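Acyl-coenzyme A oxidase acox-1.1 (Caenorhabditis elegans, PDB 5K3H) catalyses the FAD-dependent desaturation of acyl-CoA substrates to (2E)-enoyl-CoA, the first step of peroxisomal beta-oxidation, passing the electrons to oxygen to give hydrogen peroxide. Local coordinates at residues B[18-23]-B[614-619]; B[313-318]-B[630-635]; B[500-505]-B[528-533]. One frame throughout, in Å; residues are numbered along the deposited sequence.

Interactions 1 and 2 adjoin, their centres about 11 Å apart, and their segments alternate along the chain: 18-23, 313-318, 614-619, 630-635. A salt bridge of 2.7 Å from Arg315 NH2 to Asp616 OD1, a probable hydrogen bond of 2.9 Å from Arg20 NH1 to Arg632 O and some packing join them, tying together helices 14-21, 300-319 and 590-616 and the loop before helix 636-645, all distant in sequence. Interaction 3, whose segments fall between 313-318 and 614-619, is centred about 40 Å from interaction 1 and about 42 Å from interaction 2; it is local, between successive helices 489-515 and 520-553, near the second subunit and the ATP site.

Interaction 1: B[18-23]-B[614-619]; sequences AERLTA and LLDSWE
Arg20 grips the Asp616 carboxylate side-on, with NE and NH2 each on one oxygen. Arg20 NE gives its hydrogen to Asp616 OD2 at 2.8 Å, and Arg20 NH2 reaches Asp616 OD1 at 3.2 Å, both on the syn side of the carboxylate. The two side chains run at about a right angle and their planes are turned 39° apart, so the paired bonds are twisted instead of coplanar. Arg20 starts with CG beside its backbone N (chi1 -68°) and then extends from CG to NE, which carries the guanidinium across to the aspartate. Arg20 CA and Asp616 CA, the nearest such pair of the two segments, are 8.9 Å apart. Arg20 CD also comes within 3.6 Å of Asp616 OD2. Asp616 OD1 bonds Arg315 as well and OD2 accepts from Asn5, while Arg20 NH1 probably bonds Arg632 O. An alanine in place of Arg20 would remove both bonds and would probably leave the buried Asp616 with Arg315 as its main counter-charge. The arrangement is a buried bidentate salt bridge, tying the N-terminal helix 14-21 to the last turns of helix 590-616 in the helical part of the acyl-CoA oxidase fold.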
ATOM      1  N   ALA B  18      28.740  12.957  -0.334  1.00 18.66           N
ATOM      2  CA  ALA B  18      29.310  12.637   0.974  1.00 18.36           C
ATOM      3  C   ALA B  18      28.920  11.232   1.429  1.00 18.67           C
ATOM      4  O   ALA B  18      29.733  10.518   2.034  1.00 18.56           O
ATOM      5  CB  ALA B  18      28.862  13.659   2.017  1.00 17.99           C
ATOM      6  N   GLU B  19      27.689  10.808   1.138  1.00 17.60           N
ATOM      7  CA  GLU B  19      27.269   9.460   1.507  1.00 18.03           C
ATOM      8  C   GLU B  19      27.909   8.394   0.626  1.00 18.08           C
ATOM      9  O   GLU B  19      27.939   7.218   1.010  1.00 17.46           O
ATOM     10  CB  GLU B  19      25.750   9.336   1.443  1.00 18.43           C
ATOM     11  CG  GLU B  19      24.997  10.227   2.428  1.00 18.71           C
ATOM     12  CD  GLU B  19      25.396   9.945   3.862  1.00 19.28           C
ATOM     13  OE1 GLU B  19      25.670   8.750   4.192  1.00 18.72           O
ATOM     14  OE2 GLU B  19      25.452  10.924   4.659  1.00 19.52           O
ATOM     15  N   ARG B  20      28.386   8.767  -0.556  1.00 17.07           N
ATOM     16  CA  ARG B  20      29.031   7.819  -1.445  1.00 17.91           C
ATOM     17  C   ARG B  20      30.510   7.656  -1.139  1.00 18.68           C
ATOM     18  O   ARG B  20      31.054   6.550  -1.302  1.00 18.55           O
ATOM     19  CB  ARG B  20      28.816   8.254  -2.901  1.00 17.88           C
ATOM     20  CG  ARG B  20      27.340   8.124  -3.339  1.00 18.05           C
ATOM     21  CD  ARG B  20      27.067   8.656  -4.757  1.00 17.98           C
ATOM     22  NE  ARG B  20      25.831   8.112  -5.333  1.00 17.89           N
ATOM     23  CZ  ARG B  20      25.039   8.769  -6.180  1.00 18.07           C
ATOM     24  NH1 ARG B  20      25.316  10.005  -6.573  1.00 17.60           N
ATOM     25  NH2 ARG B  20      23.969   8.181  -6.661  1.00 18.63           N
ATOM     26  N   LEU B  21      31.157   8.723  -0.649  1.00 17.99           N
ATOM     27  CA  LEU B  21      32.590   8.684  -0.368  1.00 18.60           C
ATOM     28  C   LEU B  21      32.951   7.733   0.760  1.00 18.73           C
ATOM     29  O   LEU B  21      34.105   7.304   0.832  1.00 19.57           O
ATOM     30  CB  LEU B  21      33.102  10.092  -0.047  1.00 19.12           C
ATOM     31  CG  LEU B  21      33.161  11.021  -1.267  1.00 19.39           C
ATOM     32  CD1 LEU B  21      33.493  12.435  -0.836  1.00 19.63           C
ATOM     33  CD2 LEU B  21      34.152  10.501  -2.285  1.00 18.84           C
ATOM     34  N   THR B  22      31.994   7.364   1.618  1.00 19.53           N
ATOM     35  CA  THR B  22      32.241   6.446   2.722  1.00 18.47           C
ATOM     36  C   THR B  22      32.163   4.971   2.301  1.00 19.13           C
ATOM     37  O   THR B  22      32.337   4.081   3.149  1.00 20.20           O
ATOM     38  CB  THR B  22      31.268   6.756   3.880  1.00 18.08           C
ATOM     39  OG1 THR B  22      29.903   6.733   3.429  1.00 17.30           O
ATOM     40  CG2 THR B  22      31.560   8.132   4.509  1.00 17.28           C
ATOM     41  N   ALA B  23      31.967   4.675   1.015  1.00 19.55           N
ATOM     42  CA  ALA B  23      31.961   3.277   0.576  1.00 19.62           C
ATOM     43  C   ALA B  23      33.274   2.586   0.925  1.00 20.63           C
ATOM     44  O   ALA B  23      34.357   3.145   0.743  1.00 22.58           O
ATOM     45  CB  ALA B  23      31.706   3.176  -0.931  1.00 19.36           C
ATOM     46  N   LEU B 614      25.476   0.469  -1.450  1.00 14.61           N
ATOM     47  CA  LEU B 614      24.800  -0.817  -1.627  1.00 14.78           C
ATOM     48  C   LEU B 614      23.649  -0.730  -2.615  1.00 14.88           C
ATOM     49  O   LEU B 614      23.374  -1.699  -3.332  1.00 14.75           O
ATOM     50  CB  LEU B 614      24.267  -1.336  -0.283  1.00 14.69           C
ATOM     51  CG  LEU B 614      25.307  -1.883   0.694  1.00 14.58           C
ATOM     52  CD1 LEU B 614      24.712  -1.968   2.064  1.00 14.57           C
ATOM     53  CD2 LEU B 614      25.837  -3.262   0.221  1.00 14.50           C
ATOM     54  N   LEU B 615      22.980   0.417  -2.681  1.00 14.89           N
ATOM     55  CA  LEU B 615      21.900   0.588  -3.636  1.00 15.15           C
ATOM     56  C   LEU B 615      22.407   1.060  -4.992  1.00 15.35           C
ATOM     57  O   LEU B 615      21.862   0.644  -6.016  1.00 15.10           O
ATOM     58  CB  LEU B 615      20.874   1.567  -3.076  1.00 15.31           C
ATOM     59  CG  LEU B 615      20.168   1.038  -1.823  1.00 15.41           C
ATOM     60  CD1 LEU B 615      19.539   2.203  -1.076  1.00 15.55           C
ATOM     61  CD2 LEU B 615      19.123  -0.039  -2.176  1.00 15.40           C
ATOM     62  N   ASP B 616      23.444   1.913  -5.022  1.00 15.64           N
ATOM     63  CA  ASP B 616      24.083   2.258  -6.290  1.00 15.98           C
ATOM     64  C   ASP B 616      24.593   1.028  -7.028  1.00 16.03           C
ATOM     65  O   ASP B 616      24.697   1.050  -8.253  1.00 16.08           O
ATOM     66  CB  ASP B 616      25.276   3.191  -6.098  1.00 16.16           C
ATOM     67  CG  ASP B 616      24.883   4.603  -5.790  1.00 16.56           C
ATOM     68  OD1 ASP B 616      23.763   5.038  -6.163  1.00 16.36           O
ATOM     69  OD2 ASP B 616      25.754   5.315  -5.218  1.00 17.52           O
ATOM     70  N   SER B 617      24.986  -0.017  -6.300  1.00 16.50           N
ATOM     71  CA  SER B 617      25.557  -1.197  -6.938  1.00 16.78           C
ATOM     72  C   SER B 617      24.570  -1.906  -7.849  1.00 17.22           C
ATOM     73  O   SER B 617      24.990  -2.738  -8.658  1.00 17.08           O
ATOM     74  CB  SER B 617      26.103  -2.159  -5.888  1.00 16.88           C
ATOM     75  OG  SER B 617      27.190  -1.568  -5.178  1.00 16.76           O
ATOM     76  N   TRP B 618      23.266  -1.649  -7.709  1.00 15.77           N
ATOM     77  CA  TRP B 618      22.315  -2.211  -8.663  1.00 15.87           C
ATOM     78  C   TRP B 618      22.357  -1.498 -10.012  1.00 16.09           C
ATOM     79  O   TRP B 618      21.777  -2.003 -10.982  1.00 15.70           O
ATOM     80  CB  TRP B 618      20.919  -2.157  -8.072  1.00 15.87           C
ATOM     81  CG  TRP B 618      20.793  -3.068  -6.942  1.00 16.05           C
ATOM     82  CD1 TRP B 618      21.366  -2.927  -5.718  1.00 16.64           C
ATOM     83  CD2 TRP B 618      20.043  -4.274  -6.903  1.00 16.37           C
ATOM     84  NE1 TRP B 618      21.026  -3.984  -4.912  1.00 16.64           N
ATOM     85  CE2 TRP B 618      20.207  -4.825  -5.621  1.00 16.47           C
ATOM     86  CE3 TRP B 618      19.236  -4.939  -7.822  1.00 16.53           C
ATOM     87  CZ2 TRP B 618      19.592  -6.010  -5.232  1.00 16.31           C
ATOM     88  CZ3 TRP B 618      18.622  -6.128  -7.432  1.00 16.22           C
ATOM     89  CH2 TRP B 618      18.806  -6.643  -6.146  1.00 16.15           C
ATOM     90  N   GLU B 619      22.978  -0.319 -10.053  1.00 17.13           N
ATOM     91  CA  GLU B 619      23.291   0.431 -11.259  1.00 17.63           C
ATOM     92  C   GLU B 619      22.062   0.620 -12.150  1.00 17.21           C
ATOM     93  O   GLU B 619      21.984   0.120 -13.273  1.00 17.75           O
ATOM     94  CB  GLU B 619      24.460  -0.241 -11.977  1.00 18.55           C
ATOM     95  CG  GLU B 619      25.712  -0.145 -11.130  1.00 19.47           C
ATOM     96  CD  GLU B 619      26.921  -0.625 -11.840  1.00 20.36           C
ATOM     97  OE1 GLU B 619      26.799  -1.582 -12.641  1.00 21.02           O
ATOM     98  OE2 GLU B 619      27.991  -0.037 -11.615  1.00 22.20           O
TER

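Interaction 2: B[313-318]-B[630-635]; sequences ATRYSA and GRRDGH
An arginine on helix 300-319, in the C-alpha1 region of the acyl-CoA oxidase fold, reaches out to the loop that leads into helix 636-645. Arg315 NH1 donates to Gly630 O at 2.9 Å, with an N-H...O angle of 154°. The oxygen lies in the guanidinium plane, at its edge, and the donor approaches almost in line with the carbonyl bond. The arginine reaches the loop by a long extended chain, straight from CG to NE after CG sets off beside the backbone N (chi1 -76°). On the way Arg315 CD passes 3.5 Å from Gly630 O, and the loop then turns so that Arg632 CA lies over one face of the guanidinium, 3.7 Å from Arg315 NH1.

The loop is held in shape by its own bonds. A type I turn runs from Arg631 to Gly634, and Arg631, pointing away from the helix, clasps Asp633 side-on with NE on OD1 and NH2 on OD2, the latter at 2.9 Å. Asp633 OD1 also takes the backbone N of His635 at 3.0 Å, an Asx turn; Arg631 NE and His635 N approach this oxygen from opposite faces of the carboxylate plane. Arg632 NH2 forms a salt bridge with Asp12.

The other end of the Arg315 guanidinium, NH2, is salt-bridged to Asp616, its strongest partner. The arginine therefore divides its donors between a carboxylate and a main-chain carbonyl. The carboxylate would be expected to balance its buried charge, while the neutral carbonyl supplies a directional hold on the loop, and the two anchors together would be expected to limit the rotation of the guanidinium.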
ATOM      1  N   ALA B 313      14.272   6.294  -1.993  1.00 14.89           N
ATOM      2  CA  ALA B 313      14.095   6.790  -0.642  1.00 15.36           C
ATOM      3  C   ALA B 313      15.426   7.055   0.054  1.00 15.52           C
ATOM      4  O   ALA B 313      15.508   7.965   0.882  1.00 15.64           O
ATOM      5  CB  ALA B 313      13.257   5.802   0.159  1.00 15.56           C
ATOM      6  N   THR B 314      16.470   6.267  -0.235  1.00 15.15           N
ATOM      7  CA  THR B 314      17.730   6.459   0.479  1.00 15.44           C
ATOM      8  C   THR B 314      18.534   7.620  -0.110  1.00 15.92           C
ATOM      9  O   THR B 314      19.139   8.403   0.640  1.00 16.19           O
ATOM     10  CB  THR B 314      18.552   5.161   0.473  1.00 15.76           C
ATOM     11  OG1 THR B 314      17.728   4.044   0.897  1.00 15.93           O
ATOM     12  CG2 THR B 314      19.777   5.287   1.382  1.00 15.60           C
ATOM     13  N   ARG B 315      18.532   7.779  -1.438  1.00 16.69           N
ATOM     14  CA  ARG B 315      19.115   8.988  -2.028  1.00 16.85           C
ATOM     15  C   ARG B 315      18.432  10.254  -1.500  1.00 17.29           C
ATOM     16  O   ARG B 315      19.105  11.197  -1.068  1.00 16.96           O
ATOM     17  CB  ARG B 315      19.030   8.907  -3.556  1.00 16.59           C
ATOM     18  CG  ARG B 315      20.065   7.973  -4.161  1.00 16.66           C
ATOM     19  CD  ARG B 315      19.746   7.673  -5.605  1.00 16.65           C
ATOM     20  NE  ARG B 315      20.786   6.849  -6.206  1.00 16.60           N
ATOM     21  CZ  ARG B 315      20.805   6.468  -7.477  1.00 16.53           C
ATOM     22  NH1 ARG B 315      19.835   6.824  -8.302  1.00 16.93           N
ATOM     23  NH2 ARG B 315      21.805   5.735  -7.917  1.00 16.28           N
ATOM     24  N   TYR B 316      17.094  10.288  -1.532  1.00 17.66           N
ATOM     25  CA  TYR B 316      16.350  11.438  -1.019  1.00 17.83           C
ATOM     26  C   TYR B 316      16.641  11.684   0.459  1.00 17.40           C
ATOM     27  O   TYR B 316      16.748  12.837   0.887  1.00 16.70           O
ATOM     28  CB  TYR B 316      14.851  11.240  -1.255  1.00 18.55           C
ATOM     29  CG  TYR B 316      14.003  12.377  -0.735  1.00 18.88           C
ATOM     30  CD1 TYR B 316      14.000  13.611  -1.364  1.00 19.43           C
ATOM     31  CD2 TYR B 316      13.221  12.218   0.388  1.00 19.56           C
ATOM     32  CE1 TYR B 316      13.241  14.670  -0.864  1.00 20.00           C
ATOM     33  CE2 TYR B 316      12.456  13.253   0.881  1.00 20.08           C
ATOM     34  CZ  TYR B 316      12.463  14.474   0.259  1.00 20.58           C
ATOM     35  OH  TYR B 316      11.692  15.500   0.762  1.00 21.65           O
ATOM     36  N   SER B 317      16.795  10.617   1.256  1.00 15.96           N
ATOM     37  CA  SER B 317      17.126  10.801   2.669  1.00 16.92           C
ATOM     38  C   SER B 317      18.505  11.420   2.848  1.00 18.05           C
ATOM     39  O   SER B 317      18.744  12.103   3.854  1.00 18.12           O
ATOM     40  CB  SER B 317      17.090   9.465   3.418  1.00 16.73           C
ATOM     41  OG  SER B 317      15.786   8.899   3.479  1.00 15.76           O
ATOM     42  N   ALA B 318      19.397  11.251   1.869  1.00 17.17           N
ATOM     43  CA  ALA B 318      20.722  11.868   1.953  1.00 17.73           C
ATOM     44  C   ALA B 318      20.676  13.356   1.580  1.00 18.66           C
ATOM     45  O   ALA B 318      21.444  14.155   2.128  1.00 20.10           O
ATOM     46  CB  ALA B 318      21.710  11.126   1.043  1.00 17.65           C
ATOM     47  N   GLY B 630      14.685  10.306  -6.764  1.00 17.61           N
ATOM     48  CA  GLY B 630      15.816   9.400  -6.737  1.00 17.70           C
ATOM     49  C   GLY B 630      16.831   9.635  -7.836  1.00 17.46           C
ATOM     50  O   GLY B 630      17.587   8.724  -8.176  1.00 17.35           O
ATOM     51  N   ARG B 631      16.877  10.855  -8.376  1.00 18.93           N
ATOM     52  CA  ARG B 631      17.877  11.222  -9.377  1.00 19.27           C
ATOM     53  C   ARG B 631      19.276  10.810  -8.961  1.00 19.21           C
ATOM     54  O   ARG B 631      19.681  11.024  -7.813  1.00 19.94           O
ATOM     55  CB  ARG B 631      17.871  12.728  -9.596  1.00 19.60           C
ATOM     56  CG  ARG B 631      16.803  13.211 -10.519  1.00 20.06           C
ATOM     57  CD  ARG B 631      16.851  14.720 -10.630  1.00 20.37           C
ATOM     58  NE  ARG B 631      18.090  15.145 -11.275  1.00 20.36           N
ATOM     59  CZ  ARG B 631      18.237  15.224 -12.596  1.00 20.65           C
ATOM     60  NH1 ARG B 631      17.225  14.885 -13.385  1.00 20.83           N
ATOM     61  NH2 ARG B 631      19.397  15.626 -13.127  1.00 20.57           N
ATOM     62  N   ARG B 632      20.034  10.278  -9.933  1.00 19.01           N
ATOM     63  CA  ARG B 632      21.417   9.861  -9.685  1.00 18.96           C
ATOM     64  C   ARG B 632      22.259  10.976  -9.070  1.00 19.43           C
ATOM     65  O   ARG B 632      23.044  10.731  -8.138  1.00 20.68           O
ATOM     66  CB  ARG B 632      22.066   9.402 -10.992  1.00 18.48           C
ATOM     67  CG  ARG B 632      23.394   8.677 -10.797  1.00 18.47           C
ATOM     68  CD  ARG B 632      24.357   8.916 -11.953  1.00 18.32           C
ATOM     69  NE  ARG B 632      24.495  10.348 -12.177  1.00 18.09           N
ATOM     70  CZ  ARG B 632      25.260  11.141 -11.435  1.00 18.45           C
ATOM     71  NH1 ARG B 632      25.958  10.622 -10.431  1.00 18.28           N
ATOM     72  NH2 ARG B 632      25.329  12.449 -11.683  1.00 18.44           N
ATOM     73  N   ASP B 633      22.092  12.222  -9.548  1.00 21.56           N
ATOM     74  CA  ASP B 633      22.968  13.309  -9.099  1.00 21.43           C
ATOM     75  C   ASP B 633      22.527  13.998  -7.804  1.00 21.40           C
ATOM     76  O   ASP B 633      23.302  14.798  -7.266  1.00 20.95           O
ATOM     77  CB  ASP B 633      23.138  14.363 -10.195  1.00 21.34           C
ATOM     78  CG  ASP B 633      21.834  15.016 -10.602  1.00 21.69           C
ATOM     79  OD1 ASP B 633      20.791  14.869  -9.910  1.00 21.91           O
ATOM     80  OD2 ASP B 633      21.867  15.733 -11.629  1.00 22.04           O
ATOM     81  N   GLY B 634      21.326  13.730  -7.295  1.00 18.95           N
ATOM     82  CA  GLY B 634      20.887  14.326  -6.052  1.00 19.02           C
ATOM     83  C   GLY B 634      20.382  15.750  -6.140  1.00 19.49           C
ATOM     84  O   GLY B 634      20.153  16.381  -5.096  1.00 18.68           O
ATOM     85  N   HIS B 635      20.205  16.287  -7.347  1.00 19.97           N
ATOM     86  CA  HIS B 635      19.658  17.633  -7.515  1.00 20.36           C
ATOM     87  C   HIS B 635      18.136  17.531  -7.599  1.00 20.79           C
ATOM     88  O   HIS B 635      17.519  17.667  -8.662  1.00 21.05           O
ATOM     89  CB  HIS B 635      20.246  18.306  -8.747  1.00 20.46           C
ATOM     90  CG  HIS B 635      21.727  18.524  -8.660  1.00 20.59           C
ATOM     91  ND1 HIS B 635      22.329  19.116  -7.571  1.00 21.10           N
ATOM     92  CD2 HIS B 635      22.720  18.241  -9.532  1.00 20.89           C
ATOM     93  CE1 HIS B 635      23.631  19.171  -7.768  1.00 21.41           C
ATOM     94  NE2 HIS B 635      23.895  18.649  -8.952  1.00 21.55           N
TER

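Interaction 3: B[500-505]-B[528-533]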
ATOM      1  N   LYS B 500      10.319 -25.279  12.857  1.00 19.46           N
ATOM      2  CA  LYS B 500       9.907 -26.633  13.224  1.00 20.93           C
ATOM      3  C   LYS B 500       8.819 -26.609  14.296  1.00 21.85           C
ATOM      4  O   LYS B 500       7.801 -27.307  14.183  1.00 20.70           O
ATOM      5  CB  LYS B 500      11.099 -27.446  13.719  1.00 21.76           C
ATOM      6  CG  LYS B 500      10.703 -28.819  14.296  1.00 21.87           C
ATOM      7  CD  LYS B 500      11.913 -29.569  14.841  1.00 22.13           C
ATOM      8  CE  LYS B 500      12.479 -28.836  16.073  1.00 22.72           C
ATOM      9  NZ  LYS B 500      13.750 -29.426  16.587  1.00 23.30           N
ATOM     10  N   ARG B 501       9.007 -25.803  15.348  1.00 19.20           N
ATOM     11  CA  ARG B 501       8.017 -25.807  16.425  1.00 21.11           C
ATOM     12  C   ARG B 501       6.632 -25.425  15.908  1.00 20.06           C
ATOM     13  O   ARG B 501       5.636 -26.083  16.234  1.00 19.38           O
ATOM     14  CB  ARG B 501       8.425 -24.874  17.558  1.00 24.39           C
ATOM     15  CG  ARG B 501       7.865 -25.331  18.893  1.00 29.03           C
ATOM     16  CD  ARG B 501       8.032 -24.258  19.985  1.00 34.85           C
ATOM     17  NE  ARG B 501       6.867 -23.372  20.060  1.00 40.03           N
ATOM     18  CZ  ARG B 501       6.798 -22.162  19.512  1.00 47.96           C
ATOM     19  NH1 ARG B 501       7.842 -21.680  18.845  1.00 52.54           N
ATOM     20  NH2 ARG B 501       5.692 -21.433  19.637  1.00 50.94           N
ATOM     21  N   GLN B 502       6.551 -24.371  15.086  1.00 22.09           N
ATOM     22  CA  GLN B 502       5.260 -23.933  14.551  1.00 21.51           C
ATOM     23  C   GLN B 502       4.714 -24.932  13.529  1.00 20.85           C
ATOM     24  O   GLN B 502       3.494 -25.101  13.409  1.00 20.69           O
ATOM     25  CB  GLN B 502       5.391 -22.524  13.949  1.00 21.30           C
ATOM     26  CG  GLN B 502       4.107 -21.930  13.377  1.00 21.66           C
ATOM     27  CD  GLN B 502       2.989 -21.705  14.413  1.00 22.39           C
ATOM     28  OE1 GLN B 502       3.241 -21.477  15.604  1.00 24.44           O
ATOM     29  NE2 GLN B 502       1.739 -21.753  13.943  1.00 22.82           N
ATOM     30  N   THR B 503       5.591 -25.599  12.787  1.00 21.14           N
ATOM     31  CA  THR B 503       5.138 -26.625  11.853  1.00 21.57           C
ATOM     32  C   THR B 503       4.497 -27.805  12.578  1.00 22.51           C
ATOM     33  O   THR B 503       3.417 -28.276  12.192  1.00 22.33           O
ATOM     34  CB  THR B 503       6.300 -27.084  10.982  1.00 21.73           C
ATOM     35  OG1 THR B 503       6.692 -25.999  10.138  1.00 20.83           O
ATOM     36  CG2 THR B 503       5.915 -28.289  10.143  1.00 22.06           C
ATOM     37  N   LEU B 504       5.168 -28.331  13.605  1.00 23.33           N
ATOM     38  CA  LEU B 504       4.609 -29.476  14.319  1.00 23.17           C
ATOM     39  C   LEU B 504       3.370 -29.078  15.122  1.00 23.36           C
ATOM     40  O   LEU B 504       2.409 -29.855  15.229  1.00 21.63           O
ATOM     41  CB  LEU B 504       5.673 -30.083  15.233  1.00 23.85           C
ATOM     42  CG  LEU B 504       7.012 -30.434  14.562  1.00 25.67           C
ATOM     43  CD1 LEU B 504       7.995 -30.947  15.617  1.00 25.49           C
ATOM     44  CD2 LEU B 504       6.914 -31.413  13.387  1.00 26.08           C
ATOM     45  N   LYS B 505       3.373 -27.875  15.705  1.00 20.93           N
ATOM     46  CA  LYS B 505       2.214 -27.439  16.474  1.00 23.05           C
ATOM     47  C   LYS B 505       0.979 -27.354  15.583  1.00 23.15           C
ATOM     48  O   LYS B 505      -0.072 -27.940  15.888  1.00 24.92           O
ATOM     49  CB  LYS B 505       2.506 -26.085  17.114  1.00 26.12           C
ATOM     50  CG  LYS B 505       1.339 -25.528  17.888  1.00 29.49           C
ATOM     51  CD  LYS B 505       1.578 -24.113  18.386  1.00 34.15           C
ATOM     52  CE  LYS B 505       0.339 -23.602  19.126  1.00 37.82           C
ATOM     53  NZ  LYS B 505       0.665 -22.448  19.987  1.00 45.15           N
ATOM     54  N   SER B 528      -6.110 -23.363   9.568  1.00 22.53           N
ATOM     55  CA  SER B 528      -5.425 -22.851   8.381  1.00 22.08           C
ATOM     56  C   SER B 528      -4.558 -21.632   8.684  1.00 21.85           C
ATOM     57  O   SER B 528      -3.495 -21.477   8.069  1.00 21.97           O
ATOM     58  CB  SER B 528      -6.445 -22.547   7.271  1.00 21.61           C
ATOM     59  OG  SER B 528      -7.519 -21.743   7.734  1.00 21.55           O
ATOM     60  N   VAL B 529      -4.957 -20.789   9.652  1.00 21.18           N
ATOM     61  CA  VAL B 529      -4.134 -19.629  10.013  1.00 21.37           C
ATOM     62  C   VAL B 529      -2.828 -20.080  10.647  1.00 21.99           C
ATOM     63  O   VAL B 529      -1.763 -19.534  10.363  1.00 23.77           O
ATOM     64  CB  VAL B 529      -4.894 -18.683  10.959  1.00 22.45           C
ATOM     65  CG1 VAL B 529      -3.977 -17.576  11.430  1.00 22.67           C
ATOM     66  CG2 VAL B 529      -6.104 -18.118  10.308  1.00 23.90           C
ATOM     67  N   GLU B 530      -2.894 -21.052  11.555  1.00 22.60           N
ATOM     68  CA  GLU B 530      -1.673 -21.601  12.138  1.00 23.50           C
ATOM     69  C   GLU B 530      -0.832 -22.305  11.082  1.00 24.35           C
ATOM     70  O   GLU B 530       0.397 -22.282  11.154  1.00 24.31           O
ATOM     71  CB  GLU B 530      -2.015 -22.578  13.281  1.00 23.28           C
ATOM     72  CG  GLU B 530      -2.719 -21.937  14.488  1.00 24.02           C
ATOM     73  CD  GLU B 530      -1.843 -20.968  15.277  1.00 25.87           C
ATOM     74  OE1 GLU B 530      -0.681 -21.293  15.529  1.00 28.08           O
ATOM     75  OE2 GLU B 530      -2.306 -19.879  15.664  1.00 28.20           O
ATOM     76  N   LEU B 531      -1.474 -22.954  10.111  1.00 21.43           N
ATOM     77  CA  LEU B 531      -0.732 -23.673   9.082  1.00 22.25           C
ATOM     78  C   LEU B 531       0.023 -22.713   8.178  1.00 22.35           C
ATOM     79  O   LEU B 531       1.139 -23.007   7.753  1.00 22.57           O
ATOM     80  CB  LEU B 531      -1.685 -24.540   8.261  1.00 23.42           C
ATOM     81  CG  LEU B 531      -2.359 -25.754   8.925  1.00 23.78           C
ATOM     82  CD1 LEU B 531      -3.570 -26.247   8.093  1.00 25.14           C
ATOM     83  CD2 LEU B 531      -1.339 -26.878   9.142  1.00 23.46           C
ATOM     84  N   ASN B 532      -0.571 -21.555   7.870  1.00 24.65           N
ATOM     85  CA  ASN B 532       0.119 -20.568   7.043  1.00 24.30           C
ATOM     86  C   ASN B 532       1.303 -19.946   7.761  1.00 23.77           C
ATOM     87  O   ASN B 532       2.328 -19.653   7.129  1.00 23.73           O
ATOM     88  CB  ASN B 532      -0.833 -19.462   6.613  1.00 23.82           C
ATOM     89  CG  ASN B 532      -1.613 -19.826   5.412  1.00 23.43           C
ATOM     90  OD1 ASN B 532      -1.444 -20.906   4.849  1.00 22.79           O
ATOM     91  ND2 ASN B 532      -2.437 -18.906   4.960  1.00 24.05           N
ATOM     92  N   ARG B 533       1.164 -19.692   9.069  1.00 19.47           N
ATOM     93  CA  ARG B 533       2.288 -19.189   9.850  1.00 19.83           C
ATOM     94  C   ARG B 533       3.504 -20.096   9.696  1.00 19.58           C
ATOM     95  O   ARG B 533       4.635 -19.615   9.548  1.00 20.56           O
ATOM     96  CB  ARG B 533       1.885 -19.058  11.322  1.00 21.38           C
ATOM     97  CG  ARG B 533       0.934 -17.901  11.597  1.00 23.12           C
ATOM     98  CD  ARG B 533       0.416 -17.837  13.051  1.00 27.43           C
ATOM     99  NE  ARG B 533      -0.411 -16.633  13.211  1.00 31.21           N
ATOM    100  CZ  ARG B 533      -1.347 -16.457  14.135  1.00 36.38           C
ATOM    101  NH1 ARG B 533      -1.598 -17.412  15.023  1.00 43.77           N
ATOM    102  NH2 ARG B 533      -2.042 -15.326  14.163  1.00 44.04           N
TER
HETATM  103  O   HOH W   1       1.334 -20.432  17.490  1.00 32.80           O
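Gln502 NE2 sits between two oxygens of Glu530. It donates to the side-chain OE1 at 2.9 Å, almost straight at 172°, and to the backbone O of the same residue at 3.1 Å. Both acceptors lie in the amide plane of Gln502, but OE1 is met from above the carboxylate plane, the amide and carboxylate being turned 54° apart. The glutamine starts with CG anti to the backbone N (chi1 -179°) and then bends at chi2, to where Gln502 NE2 also touches Arg533 CB, 3.8 Å away.

A water bridges Gln502 OE1 and Glu530 OE1, donating to both and accepting weakly from Lys505 NZ. Glu530 OE2 is salt-bridged to Arg533 NH1 within the helix at 2.6 Å and also bonds Tyr601 of the second subunit, while Lys505 finds its main partner in Asp594 of that subunit. Arg533, an ATP-binding residue, has Val529 CG1 over one guanidinium face and Tyr581, another ATP-site residue, against it.

The segments run roughly antiparallel, their axes 8.6 Å apart at closest approach. Gln502 thus spends both N-H groups of its amide on two acceptors of Glu530, joining helix 489-515 to a residue that in turn pairs with Arg533. This series would be expected to restrain the Glu530 carboxylate that pairs with the ATP-site arginine beside the subunit interface.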